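Local coordinates for protein malonate decarboxylase subunit alpha (Acinetobacter baumannii ATCC 17978, PDB 6MPR) that probably acts as the transferase subunit of malonate decarboxylase, exchanging acetyl for malonyl on the carrier protein before decarboxylation, at residues Q71-F74 with L75-L79; V97-S100 with E101-D104. All blocks are in the same frame, centred on the assembly; numbering follows the deposited sequence.

Interaction 1 (Q71-F74 with L75-L79); sequences QADF and LSRSL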
ATOM      1  N   GLN A  71      -3.367 -19.763  10.984  1.00 11.59           N
ATOM      2  CA  GLN A  71      -4.751 -20.137  10.698  1.00  8.07           C
ATOM      3  C   GLN A  71      -5.554 -20.137  11.989  1.00 10.60           C
ATOM      4  O   GLN A  71      -5.170 -20.792  12.970  1.00 11.39           O
ATOM      5  CB  GLN A  71      -4.887 -21.530  10.052  1.00 11.99           C
ATOM      6  CG  GLN A  71      -3.977 -21.791   8.845  1.00  9.39           C
ATOM      7  CD  GLN A  71      -4.272 -20.836   7.708  1.00 18.88           C
ATOM      8  OE1 GLN A  71      -5.445 -20.587   7.378  1.00 11.52           O
ATOM      9  NE2 GLN A  71      -3.220 -20.279   7.114  1.00 12.22           N
ATOM     10  N   ALA A  72      -6.681 -19.432  11.976  1.00  8.07           N
ATOM     11  CA  ALA A  72      -7.636 -19.522  13.077  1.00 10.15           C
ATOM     12  C   ALA A  72      -8.432 -20.817  12.903  1.00 12.16           C
ATOM     13  O   ALA A  72      -9.627 -20.832  12.592  1.00  9.96           O
ATOM     14  CB  ALA A  72      -8.536 -18.297  13.093  1.00 11.21           C
ATOM     15  N   ASP A  73      -7.738 -21.936  13.081  1.00  9.16           N
ATOM     16  CA  ASP A  73      -8.331 -23.203  12.645  1.00 10.77           C
ATOM     17  C   ASP A  73      -9.407 -23.715  13.595  1.00 14.35           C
ATOM     18  O   ASP A  73     -10.291 -24.466  13.167  1.00 14.84           O
ATOM     19  CB  ASP A  73      -7.248 -24.266  12.445  1.00 15.92           C
ATOM     20  CG  ASP A  73      -6.584 -24.695  13.737  1.00 15.87           C
ATOM     21  OD1 ASP A  73      -5.881 -23.868  14.376  1.00 14.66           O
ATOM     22  OD2 ASP A  73      -6.776 -25.868  14.125  1.00 14.11           O
ATOM     23  N   PHE A  74      -9.362 -23.325  14.869  1.00 11.00           N
ATOM     24  CA  PHE A  74     -10.485 -23.634  15.751  1.00 11.85           C
ATOM     25  C   PHE A  74     -11.750 -22.930  15.276  1.00 11.03           C
ATOM     26  O   PHE A  74     -12.826 -23.543  15.210  1.00 12.50           O
ATOM     27  CB  PHE A  74     -10.132 -23.240  17.184  1.00 12.74           C
ATOM     28  CG  PHE A  74     -11.242 -23.427  18.168  1.00 18.81           C
ATOM     29  CD1 PHE A  74     -11.750 -24.691  18.435  1.00 15.28           C
ATOM     30  CD2 PHE A  74     -11.755 -22.344  18.848  1.00 17.92           C
ATOM     31  CE1 PHE A  74     -12.768 -24.862  19.373  1.00 18.05           C
ATOM     32  CE2 PHE A  74     -12.775 -22.504  19.768  1.00 15.31           C
ATOM     33  CZ  PHE A  74     -13.276 -23.766  20.032  1.00 18.76           C
ATOM     34  N   LEU A  75     -11.637 -21.656  14.897  1.00  9.90           N
ATOM     35  CA  LEU A  75     -12.820 -20.939  14.419  1.00 10.55           C
ATOM     36  C   LEU A  75     -13.295 -21.478  13.075  1.00  9.36           C
ATOM     37  O   LEU A  75     -14.502 -21.618  12.857  1.00 11.23           O
ATOM     38  CB  LEU A  75     -12.542 -19.431  14.327  1.00 11.85           C
ATOM     39  CG  LEU A  75     -12.237 -18.716  15.645  1.00 11.24           C
ATOM     40  CD1 LEU A  75     -11.988 -17.203  15.426  1.00 11.86           C
ATOM     41  CD2 LEU A  75     -13.337 -18.960  16.668  1.00 12.79           C
ATOM     42  N   SER A  76     -12.367 -21.801  12.166  1.00 12.16           N
ATOM     43  CA  SER A  76     -12.787 -22.320  10.866  1.00 14.44           C
ATOM     44  C   SER A  76     -13.390 -23.716  10.992  1.00 13.14           C
ATOM     45  O   SER A  76     -14.413 -23.999  10.361  1.00 14.35           O
ATOM     46  CB  SER A  76     -11.623 -22.301   9.867  1.00 13.14           C
ATOM     47  OG  SER A  76     -10.512 -23.054  10.325  1.00 13.72           O
ATOM     48  N   ARG A  77     -12.796 -24.597  11.814  1.00 12.85           N
ATOM     49  CA  ARG A  77     -13.395 -25.915  12.027  1.00 14.82           C
ATOM     50  C   ARG A  77     -14.767 -25.785  12.674  1.00 17.51           C
ATOM     51  O   ARG A  77     -15.698 -26.535  12.341  1.00 15.30           O
ATOM     52  CB  ARG A  77     -12.482 -26.800  12.889  1.00 16.01           C
ATOM     53  CG  ARG A  77     -11.233 -27.318  12.171  1.00 17.95           C
ATOM     54  CD  ARG A  77     -10.395 -28.248  13.067  1.00 18.60           C
ATOM     55  NE  ARG A  77      -9.480 -27.515  13.949  1.00 15.51           N
ATOM     56  CZ  ARG A  77      -9.645 -27.409  15.269  1.00 21.58           C
ATOM     57  NH1 ARG A  77     -10.683 -27.986  15.862  1.00 16.76           N
ATOM     58  NH2 ARG A  77      -8.769 -26.733  16.006  1.00 17.37           N
ATOM     59  N   SER A  78     -14.913 -24.827  13.598  1.00 15.52           N
ATOM     60  CA  SER A  78     -16.196 -24.635  14.267  1.00 15.13           C
ATOM     61  C   SER A  78     -17.229 -24.075  13.300  1.00 14.42           C
ATOM     62  O   SER A  78     -18.373 -24.543  13.262  1.00 14.43           O
ATOM     63  CB  SER A  78     -16.036 -23.710  15.485  1.00 15.85           C
ATOM     64  OG  SER A  78     -15.189 -24.265  16.493  1.00 17.09           O
ATOM     65  N   LEU A  79     -16.845 -23.075  12.500  1.00 12.91           N
ATOM     66  CA  LEU A  79     -17.783 -22.512  11.533  1.00 10.40           C
ATOM     67  C   LEU A  79     -18.322 -23.588  10.592  1.00 15.78           C
ATOM     68  O   LEU A  79     -19.519 -23.607  10.277  1.00 14.58           O
ATOM     69  CB  LEU A  79     -17.098 -21.392  10.742  1.00 10.24           C
ATOM     70  CG  LEU A  79     -17.981 -20.625   9.756  1.00 12.17           C
ATOM     71  CD1 LEU A  79     -19.081 -19.888  10.500  1.00 12.82           C
ATOM     72  CD2 LEU A  79     -17.141 -19.645   8.951  1.00 13.43           C
TER
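Asp-73 and Arg-77, one helical turn apart, lie alongside each other and point the same way, so that both guanidinium donors on the near edge reach a single carboxylate oxygen. Arg-77 NH2 meets Asp-73 OD2 at 2.9 Å and Arg-77 NE meets the same oxygen at 3.2 Å. The two flat groups are not coplanar but turned 52° apart: OD2 sits in the guanidinium plane, whereas both nitrogens approach it from one face of the carboxylate, NH2 from well above that plane. A bend at chi3 of Arg-77 (-84°) folds the chain back over the first turn, which brings Phe-74 CA to one face of the guanidinium, 3.6 Å from NH2. Each charged group also has a partner elsewhere, since Asp-73 OD1 takes the backbone N-H of Tyr-230 and Arg-77 NH1 forms a salt bridge with Asp-226.

Around the helix, with chi1 at 176°, the Phe-74 ring lies beside its own carbonyl carbon, which puts one face under the Ser-78 hydroxyl, offset toward the rim with OG 3.8 Å from CE1. That hydroxyl donates to Phe-74 O at 2.8 Å, while Ser-78 N reaches the same carbonyl oxygen at 2.9 Å from the opposite face of its plane. Ala-72, at the N-cap position, receives Ser-76 N on its carbonyl oxygen at 2.9 Å. The result is an i to i+4 salt bridge laid over the first turn of the helix in the beta-alpha-beta unit 61-64, 73-79, 90-94, part of an all-parallel sheet, consistent with its Rossmann clan.

Interaction 2 (V97-S100 with E101-D104); sequences VGRS and EHLD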
ATOM      1  N   VAL A  97      -6.559 -19.348   1.276  1.00 14.14           N
ATOM      2  CA  VAL A  97      -7.498 -20.466   1.390  1.00 19.65           C
ATOM      3  C   VAL A  97      -6.677 -21.743   1.298  1.00 31.49           C
ATOM      4  O   VAL A  97      -6.289 -22.155   0.200  1.00 37.19           O
ATOM      5  CB  VAL A  97      -8.575 -20.443   0.300  1.00 22.15           C
ATOM      6  CG1 VAL A  97      -9.676 -21.449   0.630  1.00 32.32           C
ATOM      7  CG2 VAL A  97      -9.149 -19.059   0.123  1.00 19.57           C
ATOM      8  N   GLY A  98      -6.428 -22.385   2.436  1.00 44.74           N
ATOM      9  CA  GLY A  98      -5.660 -23.618   2.459  1.00 53.34           C
ATOM     10  C   GLY A  98      -6.268 -24.760   3.258  1.00 54.07           C
ATOM     11  O   GLY A  98      -6.226 -25.909   2.806  1.00 62.60           O
ATOM     12  N   ARG A  99      -6.814 -24.471   4.444  1.00 41.29           N
ATOM     13  CA  ARG A  99      -7.395 -25.517   5.281  1.00 30.90           C
ATOM     14  C   ARG A  99      -8.525 -26.225   4.541  1.00 26.66           C
ATOM     15  O   ARG A  99      -9.267 -25.609   3.778  1.00 29.28           O
ATOM     16  CB  ARG A  99      -7.927 -24.927   6.596  1.00 25.91           C
ATOM     17  CG  ARG A  99      -6.918 -24.138   7.451  1.00 26.32           C
ATOM     18  CD  ARG A  99      -6.138 -25.027   8.430  1.00 22.74           C
ATOM     19  NE  ARG A  99      -7.020 -25.903   9.191  1.00 16.08           N
ATOM     20  CZ  ARG A  99      -6.618 -26.952   9.909  1.00 19.14           C
ATOM     21  NH1 ARG A  99      -5.326 -27.251   9.997  1.00 20.72           N
ATOM     22  NH2 ARG A  99      -7.513 -27.703  10.545  1.00 24.46           N
ATOM     23  N   SER A 100      -8.649 -27.537   4.765  1.00 21.31           N
ATOM     24  CA  SER A 100      -9.726 -28.295   4.137  1.00 23.32           C
ATOM     25  C   SER A 100     -11.104 -27.769   4.540  1.00 27.30           C
ATOM     26  O   SER A 100     -12.018 -27.708   3.710  1.00 26.79           O
ATOM     27  CB  SER A 100      -9.603 -29.774   4.499  1.00 32.41           C
ATOM     28  OG  SER A 100      -9.738 -29.965   5.895  1.00 37.93           O
ATOM     29  N   GLU A 101     -11.286 -27.405   5.812  1.00 19.16           N
ATOM     30  CA  GLU A 101     -12.604 -26.929   6.224  1.00 16.57           C
ATOM     31  C   GLU A 101     -12.970 -25.596   5.572  1.00 14.90           C
ATOM     32  O   GLU A 101     -14.156 -25.257   5.524  1.00 16.26           O
ATOM     33  CB  GLU A 101     -12.697 -26.837   7.755  1.00 16.02           C
ATOM     34  CG  GLU A 101     -11.891 -25.704   8.419  1.00 17.87           C
ATOM     35  CD  GLU A 101     -10.467 -26.108   8.781  1.00 25.83           C
ATOM     36  OE1 GLU A 101      -9.774 -25.314   9.469  1.00 20.14           O
ATOM     37  OE2 GLU A 101     -10.043 -27.219   8.384  1.00 20.73           O
ATOM     38  N   HIS A 102     -11.994 -24.836   5.056  1.00 13.15           N
ATOM     39  CA  HIS A 102     -12.340 -23.620   4.322  1.00 16.46           C
ATOM     40  C   HIS A 102     -13.232 -23.951   3.140  1.00 15.80           C
ATOM     41  O   HIS A 102     -14.274 -23.324   2.929  1.00 14.42           O
ATOM     42  CB  HIS A 102     -11.089 -22.904   3.826  1.00 14.19           C
ATOM     43  CG  HIS A 102     -10.223 -22.381   4.916  1.00 14.30           C
ATOM     44  ND1 HIS A 102      -8.928 -21.969   4.696  1.00 14.00           N
ATOM     45  CD2 HIS A 102     -10.460 -22.194   6.234  1.00 14.37           C
ATOM     46  CE1 HIS A 102      -8.397 -21.563   5.835  1.00 17.01           C
ATOM     47  NE2 HIS A 102      -9.308 -21.682   6.782  1.00 16.22           N
ATOM     48  N   LEU A 103     -12.835 -24.948   2.356  1.00 15.47           N
ATOM     49  CA  LEU A 103     -13.632 -25.318   1.204  1.00 15.96           C
ATOM     50  C   LEU A 103     -14.842 -26.151   1.606  1.00 16.73           C
ATOM     51  O   LEU A 103     -15.862 -26.115   0.908  1.00 15.84           O
ATOM     52  CB  LEU A 103     -12.737 -26.025   0.184  1.00 14.16           C
ATOM     53  CG  LEU A 103     -11.659 -25.063  -0.338  1.00 20.58           C
ATOM     54  CD1 LEU A 103     -10.731 -25.718  -1.346  1.00 22.40           C
ATOM     55  CD2 LEU A 103     -12.287 -23.807  -0.935  1.00 20.44           C
ATOM     56  N   ASP A 104     -14.779 -26.859   2.749  1.00 13.87           N
ATOM     57  CA  ASP A 104     -15.960 -27.562   3.246  1.00 14.39           C
ATOM     58  C   ASP A 104     -17.136 -26.607   3.468  1.00 14.12           C
ATOM     59  O   ASP A 104     -18.300 -27.012   3.335  1.00 16.17           O
ATOM     60  CB  ASP A 104     -15.648 -28.298   4.553  1.00 22.52           C
ATOM     61  CG  ASP A 104     -14.614 -29.422   4.389  1.00 31.53           C
ATOM     62  OD1 ASP A 104     -14.242 -29.785   3.247  1.00 27.48           O
ATOM     63  OD2 ASP A 104     -14.161 -29.943   5.434  1.00 31.96           O
TER
HETATM   64  O   HOH W   1     -12.005 -31.073   6.289  1.00 26.25           O
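Arg-99 meets both Glu-101 and His-102 in a local salt bridge and CH-pi contact, placed where the loop after strand 96-97 turns into helix 100-107. Arg-99 NE donates to Glu-101 OE1 at 2.8 Å in a nearly straight bond (170°), using the syn side of the carboxylate and staying close to the guanidinium plane. The planes are turned 67° apart, and the second bond, from NH2 to OE2, is weak at 3.4 Å. Bends at chi2 and chi3 curl the arginine chain back toward the helix. Glu-101 bends too, at chi2 (-89°), which returns its carboxylate to the residue that precedes the helix. OE1 is shared with Ser-76 OG of helix 73-79, and the guanidinium also makes a cation-pi contact with Tyr-230.

The same arginine covers the imidazole of His-102: its CB sits over the middle of one face, 3.5 Å from the ring centroid. At the edge, Gly-98 N points to His-102 ND1 in a weak bond of 3.4 Å. Near the root of the histidine side chain, Val-97 CG1 touches His-102 CB and also Leu-103 CD2, at 3.9 Å, where the two apolar side chains cross at about a right angle.

In the backbone, His-102 N bonds to Arg-99 O and Asp-104 N to Ser-100 O at 3.0 Å. On the outer side a water joins Ser-100 OG to Asp-104 OD2, 2.6 Å from each, while Asp-104 OD1 is held by a salt bridge to Arg-125. Held by Arg-99 NE and Ser-76 OG, the carboxylate of Glu-101 is probably kept ionised, while the carbon over one face and the weak bond at ND1 together probably limit the turning of His-102.

Interaction 1 comes first along the chain and interaction 2 follows in series, with strand 90-94 of the parallel sheet between them; their centres are about 10 Å apart. One occupies helix 73-79, the other the entry to helix 100-107, and the two helices meet directly. Ser-76 OG lies 2.5 Å from Glu-101 OE1, a probable hydrogen bond, while the arginines of both contacts come to the other's acidic side chain: Arg-77 CG packs on Glu-101 OE1, and Arg-99 NE on Asp-73 CB. Successive helices of the alpha/beta domain are thereby joined by one probable hydrogen bond and close packing, with Tyr-230 meeting residues of both.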